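Local coordinates for protein dehydroquinate synthase (Thermus thermophilus, PDB 1UJN) that probably catalyses the conversion of DAHP to 3-dehydroquinate with release of phosphate, the second step of chorismate biosynthesis, using NAD(+) and a divalent cobalt or zinc ion, at residues Thr132-Pro137 with Asn141-Phe146; Lys188-Thr193 with Leu278-Pro283. One frame throughout, in Å; residues are numbered along the deposited sequence.

Contact 1: Thr132-Pro137 with Asn141-Phe146; sequences TGINLP and NLVGAF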
loop_
_atom_site.group_PDB
_atom_site.type_symbol
_atom_site.label_atom_id
_atom_site.label_comp_id
_atom_site.label_asym_id
_atom_site.label_seq_id
_atom_site.Cartn_x
_atom_site.Cartn_y
_atom_site.Cartn_z
ATOM N N THR A 132 -1.516 6.704 6.704
ATOM C CA THR A 132 -2.343 5.647 7.279
ATOM C C THR A 132 -1.380 4.560 7.729
ATOM O O THR A 132 -0.218 4.557 7.318
ATOM C CB THR A 132 -3.330 5.038 6.246
ATOM O OG1 THR A 132 -2.621 4.181 5.343
ATOM C CG2 THR A 132 -4.024 6.138 5.455
ATOM N N GLY A 133 -1.843 3.646 8.578
ATOM C CA GLY A 133 -0.957 2.584 9.015
ATOM C C GLY A 133 -1.279 1.987 10.370
ATOM O O GLY A 133 -2.260 2.353 11.015
ATOM N N ILE A 134 -0.433 1.056 10.797
ATOM C CA ILE A 134 -0.612 0.369 12.065
ATOM C C ILE A 134 0.738 0.229 12.772
ATOM O O ILE A 134 1.779 0.619 12.230
ATOM C CB ILE A 134 -1.220 -1.036 11.839
ATOM C CG1 ILE A 134 -0.332 -1.840 10.883
ATOM C CG2 ILE A 134 -2.632 -0.911 11.250
ATOM C CD1 ILE A 134 -0.740 -3.297 10.732
ATOM N N ASN A 135 0.716 -0.331 13.979
ATOM C CA ASN A 135 1.932 -0.519 14.763
ATOM C C ASN A 135 2.404 -1.968 14.714
ATOM O O ASN A 135 1.675 -2.860 14.278
ATOM C CB ASN A 135 1.695 -0.163 16.239
ATOM C CG ASN A 135 1.074 1.204 16.426
ATOM O OD1 ASN A 135 1.519 2.187 15.835
ATOM N ND2 ASN A 135 0.046 1.277 17.270
ATOM N N LEU A 136 3.634 -2.178 15.175
ATOM C CA LEU A 136 4.241 -3.503 15.267
ATOM C C LEU A 136 4.833 -3.565 16.672
ATOM O O LEU A 136 5.027 -2.534 17.313
ATOM C CB LEU A 136 5.383 -3.671 14.259
ATOM C CG LEU A 136 5.080 -3.698 12.762
ATOM C CD1 LEU A 136 6.392 -3.736 11.978
ATOM C CD2 LEU A 136 4.225 -4.903 12.440
ATOM N N PRO A 137 5.119 -4.774 17.171
ATOM C CA PRO A 137 5.699 -4.887 18.513
ATOM C C PRO A 137 7.010 -4.105 18.579
ATOM O O PRO A 137 7.378 -3.567 19.625
ATOM C CB PRO A 137 5.919 -6.387 18.659
ATOM C CG PRO A 137 4.762 -6.957 17.902
ATOM C CD PRO A 137 4.732 -6.097 16.651
ATOM N N ASN A 141 3.684 2.923 14.288
ATOM C CA ASN A 141 3.607 3.335 12.887
ATOM C C ASN A 141 4.754 2.887 11.983
ATOM O O ASN A 141 5.396 3.716 11.333
ATOM C CB ASN A 141 3.500 4.857 12.834
ATOM C CG ASN A 141 2.361 5.390 13.681
ATOM O OD1 ASN A 141 1.207 5.019 13.483
ATOM N ND2 ASN A 141 2.682 6.265 14.636
ATOM N N LEU A 142 5.001 1.584 11.919
ATOM C CA LEU A 142 6.079 1.080 11.080
ATOM C C LEU A 142 5.574 0.431 9.797
ATOM O O LEU A 142 6.364 0.058 8.934
ATOM C CB LEU A 142 6.932 0.083 11.867
ATOM C CG LEU A 142 7.664 0.674 13.076
ATOM C CD1 LEU A 142 8.428 -0.427 13.796
ATOM C CD2 LEU A 142 8.614 1.763 12.619
ATOM N N VAL A 143 4.257 0.296 9.680
ATOM C CA VAL A 143 3.641 -0.308 8.501
ATOM C C VAL A 143 2.479 0.579 8.093
ATOM O O VAL A 143 1.680 0.991 8.931
ATOM C CB VAL A 143 3.106 -1.724 8.800
ATOM C CG1 VAL A 143 2.570 -2.369 7.515
ATOM C CG2 VAL A 143 4.225 -2.582 9.399
ATOM N N GLY A 144 2.382 0.892 6.810
ATOM C CA GLY A 144 1.288 1.747 6.404
ATOM C C GLY A 144 1.269 2.038 4.929
ATOM O O GLY A 144 1.829 1.292 4.126
ATOM N N ALA A 145 0.624 3.145 4.586
ATOM C CA ALA A 145 0.498 3.547 3.201
ATOM C C ALA A 145 0.022 4.979 3.113
ATOM O O ALA A 145 -0.706 5.454 3.985
ATOM C CB ALA A 145 -0.510 2.638 2.496
ATOM N N PHE A 146 0.452 5.676 2.070
ATOM C CA PHE A 146 -0.034 7.027 1.850
ATOM C C PHE A 146 -1.258 6.806 0.971
ATOM O O PHE A 146 -1.145 6.372 -0.182
ATOM C CB PHE A 146 1.015 7.880 1.137
ATOM C CG PHE A 146 2.110 8.358 2.046
ATOM C CD1 PHE A 146 3.358 7.748 2.036
ATOM C CD2 PHE A 146 1.877 9.398 2.945
ATOM C CE1 PHE A 146 4.363 8.169 2.912
ATOM C CE2 PHE A 146 2.872 9.823 3.825
ATOM C CZ PHE A 146 4.116 9.205 3.804
#

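Contact 2: Lys188-Thr193 with Leu278-Pro283; sequences KVEDLT and LLWLSP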
loop_
_atom_site.group_PDB
_atom_site.type_symbol
_atom_site.label_atom_id
_atom_site.label_comp_id
_atom_site.label_asym_id
_atom_site.label_seq_id
_atom_site.Cartn_x
_atom_site.Cartn_y
_atom_site.Cartn_z
ATOM N N LYS A 188 -4.776 31.341 20.071
ATOM C CA LYS A 188 -5.850 31.705 20.993
ATOM C C LYS A 188 -6.783 30.511 21.212
ATOM O O LYS A 188 -7.702 30.279 20.422
ATOM C CB LYS A 188 -6.622 32.891 20.401
ATOM C CG LYS A 188 -7.778 33.419 21.238
ATOM C CD LYS A 188 -8.498 34.530 20.475
ATOM C CE LYS A 188 -9.659 35.121 21.268
ATOM N NZ LYS A 188 -9.201 35.885 22.464
ATOM N N VAL A 189 -6.557 29.772 22.301
ATOM C CA VAL A 189 -7.346 28.577 22.604
ATOM C C VAL A 189 -7.971 28.512 24.003
ATOM O O VAL A 189 -8.919 27.755 24.225
ATOM C CB VAL A 189 -6.481 27.307 22.439
ATOM C CG1 VAL A 189 -5.883 27.248 21.037
ATOM C CG2 VAL A 189 -5.377 27.298 23.486
ATOM N N GLU A 190 -7.443 29.299 24.938
ATOM C CA GLU A 190 -7.919 29.298 26.325
ATOM C C GLU A 190 -9.431 29.262 26.560
ATOM O O GLU A 190 -9.888 28.703 27.555
ATOM C CB GLU A 190 -7.327 30.494 27.079
ATOM C CG GLU A 190 -5.809 30.519 27.104
ATOM C CD GLU A 190 -5.254 31.629 27.984
ATOM O OE1 GLU A 190 -5.625 32.806 27.777
ATOM O OE2 GLU A 190 -4.442 31.323 28.883
ATOM N N ASP A 191 -10.206 29.848 25.653
ATOM C CA ASP A 191 -11.660 29.895 25.807
ATOM C C ASP A 191 -12.414 28.779 25.095
ATOM O O ASP A 191 -13.586 28.527 25.383
ATOM C CB ASP A 191 -12.188 31.228 25.281
ATOM C CG ASP A 191 -11.888 31.424 23.806
ATOM O OD1 ASP A 191 -10.696 31.564 23.463
ATOM O OD2 ASP A 191 -12.840 31.428 22.994
ATOM N N LEU A 192 -11.744 28.121 24.157
ATOM C CA LEU A 192 -12.364 27.065 23.370
ATOM C C LEU A 192 -12.877 25.851 24.134
ATOM O O LEU A 192 -12.206 25.323 25.019
ATOM C CB LEU A 192 -11.390 26.598 22.281
ATOM C CG LEU A 192 -11.009 27.623 21.205
ATOM C CD1 LEU A 192 -9.954 27.019 20.284
ATOM C CD2 LEU A 192 -12.245 28.027 20.411
ATOM N N THR A 193 -14.077 25.415 23.769
ATOM C CA THR A 193 -14.710 24.241 24.356
ATOM C C THR A 193 -15.557 23.636 23.243
ATOM O O THR A 193 -15.810 24.285 22.227
ATOM C CB THR A 193 -15.644 24.592 25.543
ATOM O OG1 THR A 193 -16.878 25.122 25.043
ATOM C CG2 THR A 193 -14.986 25.612 26.465
ATOM N N LEU A 278 0.173 25.591 28.250
ATOM C CA LEU A 278 0.397 24.547 29.249
ATOM C C LEU A 278 -0.482 24.652 30.490
ATOM O O LEU A 278 -0.874 23.634 31.059
ATOM C CB LEU A 278 1.871 24.531 29.662
ATOM C CG LEU A 278 2.833 24.045 28.570
ATOM C CD1 LEU A 278 4.275 24.315 28.981
ATOM C CD2 LEU A 278 2.614 22.560 28.323
ATOM N N LEU A 279 -0.782 25.874 30.923
ATOM C CA LEU A 279 -1.632 26.062 32.097
ATOM C C LEU A 279 -3.066 25.682 31.755
ATOM O O LEU A 279 -3.758 25.037 32.540
ATOM C CB LEU A 279 -1.579 27.515 32.571
ATOM C CG LEU A 279 -0.253 27.967 33.183
ATOM C CD1 LEU A 279 -0.391 29.395 33.692
ATOM C CD2 LEU A 279 0.131 27.034 34.320
ATOM N N TRP A 280 -3.503 26.088 30.570
ATOM C CA TRP A 280 -4.844 25.786 30.091
ATOM C C TRP A 280 -4.972 24.285 29.828
ATOM O O TRP A 280 -6.004 23.675 30.108
ATOM C CB TRP A 280 -5.096 26.562 28.798
ATOM C CG TRP A 280 -6.329 26.168 28.064
ATOM C CD1 TRP A 280 -7.611 26.537 28.351
ATOM C CD2 TRP A 280 -6.399 25.339 26.899
ATOM N NE1 TRP A 280 -8.476 25.993 27.432
ATOM C CE2 TRP A 280 -7.759 25.252 26.530
ATOM C CE3 TRP A 280 -5.443 24.660 26.130
ATOM C CZ2 TRP A 280 -8.190 24.514 25.423
ATOM C CZ3 TRP A 280 -5.868 23.926 25.030
ATOM C CH2 TRP A 280 -7.233 23.860 24.686
ATOM N N LEU A 281 -3.901 23.693 29.306
ATOM C CA LEU A 281 -3.890 22.274 28.973
ATOM C C LEU A 281 -3.878 21.335 30.177
ATOM O O LEU A 281 -4.549 20.300 30.167
ATOM C CB LEU A 281 -2.686 21.968 28.077
ATOM C CG LEU A 281 -2.620 20.591 27.419
ATOM C CD1 LEU A 281 -3.796 20.423 26.469
ATOM C CD2 LEU A 281 -1.304 20.452 26.662
ATOM N N SER A 282 -3.119 21.699 31.208
ATOM C CA SER A 282 -2.991 20.881 32.411
ATOM C C SER A 282 -2.507 19.481 32.049
ATOM O O SER A 282 -3.175 18.484 32.341
ATOM C CB SER A 282 -4.326 20.789 33.155
ATOM O OG SER A 282 -4.652 22.024 33.768
ATOM N N PRO A 283 -1.331 19.389 31.405
ATOM C CA PRO A 283 -0.764 18.099 31.006
ATOM C C PRO A 283 -0.391 17.251 32.220
ATOM O O PRO A 283 -0.114 17.778 33.295
ATOM C CB PRO A 283 0.461 18.506 30.191
ATOM C CG PRO A 283 0.914 19.751 30.889
ATOM C CD PRO A 283 -0.397 20.489 31.093
HETATM O O HOH W 1 -11.222 25.747 27.243
#

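Contact 1: Thr132-Pro137 with Asn141-Phe146
The beta hairpin formed by strands 131-136 and 144-146 pairs Thr132 with Ala145 and Ile134 with Val143 as antiparallel hydrogen-bonded pairs. Ala145 O is gripped twice by Thr132: a weak bond comes from the backbone N, and the hydroxyl OG1 donates at 2.7 Å, tilted 27° from the carbonyl plane. Ala145 N returns a bond to Thr132 O at 3.2 Å. Chi1 of 75° sets Thr132 OG1 between its own N and carbonyl carbon, facing the partner strand. Between these pairs Gly133 and Gly144 bring their CA atoms to 3.5 Å; a CB on Gly133 would clash with Val143 O, and one on Gly144 with Thr132 O. Ile134 N bonds to Val143 O at 2.8 Å, while Leu142 N makes only a weak bond to Ile134 O: the extra residue puts Leu142 and Val143 together opposite Ile134, making a classic beta bulge. Past the bulge Asn135 OD1 accepts Asn141 N at 2.8 Å, in the carbonyl plane on a lone pair, with an N-H...O angle of 166°. The other end of that amide, ND2, bonds Glu62, and Asn141 OD1 takes Lys65 NZ. Leu136 crosses Val143 at about a right angle, its CD1 3.6 Å from Val143 CG2 and 3.9 Å from Leu142 CB. Phe102 of helix 94-106 packs on Thr132, Val143 and Ala145, and Arg109 NE of the second subunit also bonds Thr132 O.

Contact 2: Lys188-Thr193 with Leu278-Pro283
One face of the Trp280 indole is covered by the first half of the turn Val189-Leu192, by Val189 and Glu190; Leu192 O lies at its edge. Val189 CG2 stands over the six-membered ring, 3.8 Å from its centroid and 17° off the normal, and Glu190 CA lies over the five-membered ring, 3.7 Å from its centroid; both are CH-pi contacts. Val189 O also sits above this face, displaced toward the rim, 3.5 Å from Trp280 CZ2. At the edge of the indole, in its plane, a water accepts from Trp280 NE1 at 2.8 Å and donates to Leu192 O, so that the ring nitrogen is tied to the end of the turn through one bridging molecule. Glu190 O is 3.1 Å from Trp280 NE1. The ring reaches the turn because CG of Trp280 is anti to the backbone N (chi1 170°), carrying the indole out from helix 271-281. Replacing Trp280 by an alanine would probably open a gap beneath Val189 CG2 and Glu190 CA and leave the bridging water without its indole N-H. Trp280 also makes a cation-pi contact with Lys168 and touches Leu171, both on helix 164-181, and its carbonyl O bonds to Lys168 NZ. Within the loop, Leu192 N bonds to Val189 O at 2.8 Å, while Phe202 of helix 199-216 packs on Val189 and Leu192. The whole is CH-pi packing of a type I beta turn over the face of a tryptophan near the C-terminal end of helix 271-281, joining that helix to the loop between helices 164-181 and 199-216 in the helical C-terminal part of the enzyme.

Contact 1 comes first along the chain. The centres of the two contacts are about 31 Å apart, with the middle of the subunit between them, and their nearest atoms are about 19 Å apart. They share no helix or strand: the 132-137/141-146 hairpin belongs to the N-terminal part and pairs its two strands only with each other within the chain, whereas 188-193 and 278-283 lie in the mainly helical C-terminal part of the enzyme. The hairpin has Lys131 on its first strand and Lys140 in the connection between the strands, both predicted to bind NAD(+). Contact 1 thus probably links the dimer interface to the NAD(+) site, while contact 2 packs elements within one subunit.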